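Local coordinates for interferon gamma receptor 1 (Gallus gallus, PDB 4EQ3), which probably binds interferon gamma as the ligand-binding extracellular part of a class II cytokine receptor built from two fibronectin type III-like domains, at residues 47-53 with 78-83. Numbering follows the deposited sequence.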
loop_
_atom_site.group_PDB
_atom_site.type_symbol
_atom_site.label_atom_id
_atom_site.label_comp_id
_atom_site.label_asym_id
_atom_site.label_seq_id
_atom_site.Cartn_x
_atom_site.Cartn_y
_atom_site.Cartn_z
ATOM N N PRO A 47 19.214 -5.659 3.378
ATOM C CA PRO A 47 18.611 -4.793 4.394
ATOM C C PRO A 47 19.604 -3.719 4.809
ATOM O O PRO A 47 20.811 -3.933 4.688
ATOM C CB PRO A 47 18.372 -5.739 5.570
ATOM C CG PRO A 47 18.724 -7.120 5.074
ATOM C CD PRO A 47 19.675 -6.928 3.958
ATOM N N TYR A 48 19.113 -2.592 5.314
ATOM C CA TYR A 48 19.986 -1.446 5.559
ATOM C C TYR A 48 21.007 -1.686 6.679
ATOM O O TYR A 48 22.141 -1.221 6.592
ATOM C CB TYR A 48 19.155 -0.181 5.834
ATOM C CG TYR A 48 18.931 0.122 7.302
ATOM C CD1 TYR A 48 19.719 1.058 7.961
ATOM C CD2 TYR A 48 17.935 -0.527 8.029
ATOM C CE1 TYR A 48 19.526 1.341 9.303
ATOM C CE2 TYR A 48 17.730 -0.247 9.371
ATOM C CZ TYR A 48 18.532 0.691 10.003
ATOM O OH TYR A 48 18.354 0.984 11.339
ATOM N N LEU A 49 20.603 -2.420 7.714
ATOM C CA LEU A 49 21.444 -2.631 8.894
ATOM C C LEU A 49 22.718 -3.396 8.591
ATOM O O LEU A 49 23.805 -2.965 8.960
ATOM C CB LEU A 49 20.675 -3.364 9.999
ATOM C CG LEU A 49 19.965 -2.458 11.006
ATOM C CD1 LEU A 49 19.119 -3.262 11.988
ATOM C CD2 LEU A 49 20.972 -1.573 11.737
ATOM N N SER A 50 22.578 -4.546 7.941
ATOM C CA SER A 50 23.733 -5.378 7.647
ATOM C C SER A 50 24.443 -4.887 6.402
ATOM O O SER A 50 25.649 -5.077 6.254
ATOM C CB SER A 50 23.311 -6.829 7.458
ATOM O OG SER A 50 22.371 -6.928 6.407
ATOM N N GLY A 51 23.692 -4.249 5.508
ATOM C CA GLY A 51 24.246 -3.770 4.255
ATOM C C GLY A 51 24.792 -4.898 3.401
ATOM O O GLY A 51 25.626 -4.673 2.521
ATOM N N LYS A 52 24.337 -6.109 3.689
ATOM C CA LYS A 52 24.695 -7.287 2.926
ATOM C C LYS A 52 23.498 -8.078 2.353
ATOM O O LYS A 52 22.519 -8.201 2.993
ATOM C CB LYS A 52 25.614 -8.187 3.760
ATOM C CG LYS A 52 26.964 -7.634 3.950
ATOM C CD LYS A 52 27.602 -8.070 5.241
ATOM C CE LYS A 52 29.051 -7.794 5.216
ATOM N NZ LYS A 52 29.256 -6.500 4.612
ATOM N N TYR A 53 23.619 -8.618 1.153
ATOM C CA TYR A 53 22.553 -9.438 0.585
ATOM C C TYR A 53 22.426 -10.743 1.343
ATOM O O TYR A 53 23.426 -11.323 1.789
ATOM C CB TYR A 53 22.807 -9.730 -0.891
ATOM C CG TYR A 53 22.397 -8.601 -1.791
ATOM C CD1 TYR A 53 21.061 -8.412 -2.126
ATOM C CD2 TYR A 53 23.337 -7.722 -2.305
ATOM C CE1 TYR A 53 20.679 -7.375 -2.942
ATOM C CE2 TYR A 53 22.965 -6.681 -3.130
ATOM C CZ TYR A 53 21.625 -6.519 -3.445
ATOM O OH TYR A 53 21.229 -5.491 -4.264
ATOM N N HIS A 78 14.137 3.394 5.877
ATOM C CA HIS A 78 15.447 2.985 5.377
ATOM C C HIS A 78 15.318 2.254 4.044
ATOM O O HIS A 78 14.222 1.844 3.662
ATOM C CB HIS A 78 16.175 2.115 6.394
ATOM C CG HIS A 78 16.409 2.791 7.708
ATOM N ND1 HIS A 78 17.216 3.899 7.840
ATOM C CD2 HIS A 78 15.945 2.512 8.950
ATOM C CE1 HIS A 78 17.239 4.275 9.106
ATOM N NE2 HIS A 78 16.480 3.447 9.800
ATOM N N SER A 79 16.445 2.094 3.352
ATOM C CA SER A 79 16.475 1.555 1.997
ATOM C C SER A 79 16.643 0.034 1.956
ATOM O O SER A 79 17.170 -0.584 2.887
ATOM C CB SER A 79 17.604 2.213 1.187
ATOM O OG SER A 79 17.434 3.617 1.089
ATOM N N TYR A 80 16.173 -0.560 0.862
ATOM C CA TYR A 80 16.371 -1.978 0.589
ATOM C C TYR A 80 16.794 -2.109 -0.864
ATOM O O TYR A 80 16.391 -1.307 -1.710
ATOM C CB TYR A 80 15.070 -2.766 0.782
ATOM C CG TYR A 80 14.619 -2.984 2.217
ATOM C CD1 TYR A 80 14.973 -4.138 2.913
ATOM C CD2 TYR A 80 13.803 -2.060 2.859
ATOM C CE1 TYR A 80 14.537 -4.356 4.219
ATOM C CE2 TYR A 80 13.364 -2.272 4.161
ATOM C CZ TYR A 80 13.738 -3.417 4.831
ATOM O OH TYR A 80 13.307 -3.609 6.119
ATOM N N TRP A 81 17.611 -3.114 -1.150
ATOM C CA TRP A 81 17.864 -3.508 -2.519
ATOM C C TRP A 81 17.484 -4.977 -2.657
ATOM O O TRP A 81 17.519 -5.729 -1.676
ATOM C CB TRP A 81 19.329 -3.285 -2.904
ATOM C CG TRP A 81 19.646 -1.853 -3.203
ATOM C CD1 TRP A 81 19.681 -1.256 -4.430
ATOM C CD2 TRP A 81 19.954 -0.835 -2.251
ATOM N NE1 TRP A 81 19.995 0.073 -4.299
ATOM C CE2 TRP A 81 20.172 0.354 -2.970
ATOM C CE3 TRP A 81 20.063 -0.815 -0.860
ATOM C CZ2 TRP A 81 20.502 1.553 -2.345
ATOM C CZ3 TRP A 81 20.401 0.377 -0.239
ATOM C CH2 TRP A 81 20.608 1.545 -0.982
ATOM N N PHE A 82 17.099 -5.381 -3.862
ATOM C CA PHE A 82 16.805 -6.790 -4.121
ATOM C C PHE A 82 17.512 -7.208 -5.394
ATOM O O PHE A 82 17.852 -6.366 -6.224
ATOM C CB PHE A 82 15.294 -7.040 -4.242
ATOM C CG PHE A 82 14.489 -6.431 -3.137
ATOM C CD1 PHE A 82 13.905 -5.182 -3.296
ATOM C CD2 PHE A 82 14.311 -7.103 -1.937
ATOM C CE1 PHE A 82 13.154 -4.611 -2.280
ATOM C CE2 PHE A 82 13.569 -6.540 -0.916
ATOM C CZ PHE A 82 12.991 -5.286 -1.085
ATOM N N ARG A 83 17.752 -8.504 -5.554
ATOM C CA ARG A 83 18.408 -8.975 -6.771
ATOM C C ARG A 83 17.992 -10.403 -7.107
ATOM O O ARG A 83 17.605 -11.172 -6.233
ATOM C CB ARG A 83 19.937 -8.863 -6.661
ATOM C CG ARG A 83 20.592 -9.857 -5.710
ATOM C CD ARG A 83 22.108 -9.616 -5.670
ATOM N NE ARG A 83 22.836 -10.523 -4.786
ATOM C CZ ARG A 83 24.154 -10.458 -4.595
ATOM N NH1 ARG A 83 24.864 -9.536 -5.226
ATOM N NH2 ARG A 83 24.762 -11.312 -3.783
HETATM O O HOH W 1 16.529 -1.591 5.095
#
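The side chain of Arg83 leaves its backbone with CG between the N and the carbonyl carbon (chi1 71°) and then runs fully extended, which carries it across one face of the Tyr53 ring. Tyr53 has its own CG beside the backbone N, which turns one ring face to the Arg83 chain. Arg83 CD sits over the ring centre, 3.7 Å from the Tyr53 centroid. The guanidinium lies flat beyond it, its plane only 3° from that of the ring. Arg83 CZ makes an off-centre cation-pi contact, 4.1 Å from the same centroid. Arg83 NE also forms a salt bridge with Glu44, which probably helps hold the guanidinium there. At the far end of the ring, Tyr53 OH rests against Trp81 CB at 3.2 Å and hydrogen-bonds Glu97.

A second stack closes the other end of the contact. The Tyr48 and His78 rings lie face to face, centroids 3.6 Å apart and planes at 12°. His78 CB also packs over the Tyr48 face. Between the two stacks, a water accepts from Tyr48 N at 2.8 Å and donates to Ser79 O at a short 2.5 Å. It sits above the Tyr80 ring. Pro47 CA also touches the Tyr80 ring, 4.0 Å from Tyr80 CD1.

Side chains and one water tie the loop between strands 40-46 and 54-62 to strand 81-88 and its approach. Both strands flanking the loop belong to the same antiparallel sheet as 81-88, in the N-terminal fibronectin type III-like domain, where 81-88 runs between 40-46 and 91-97.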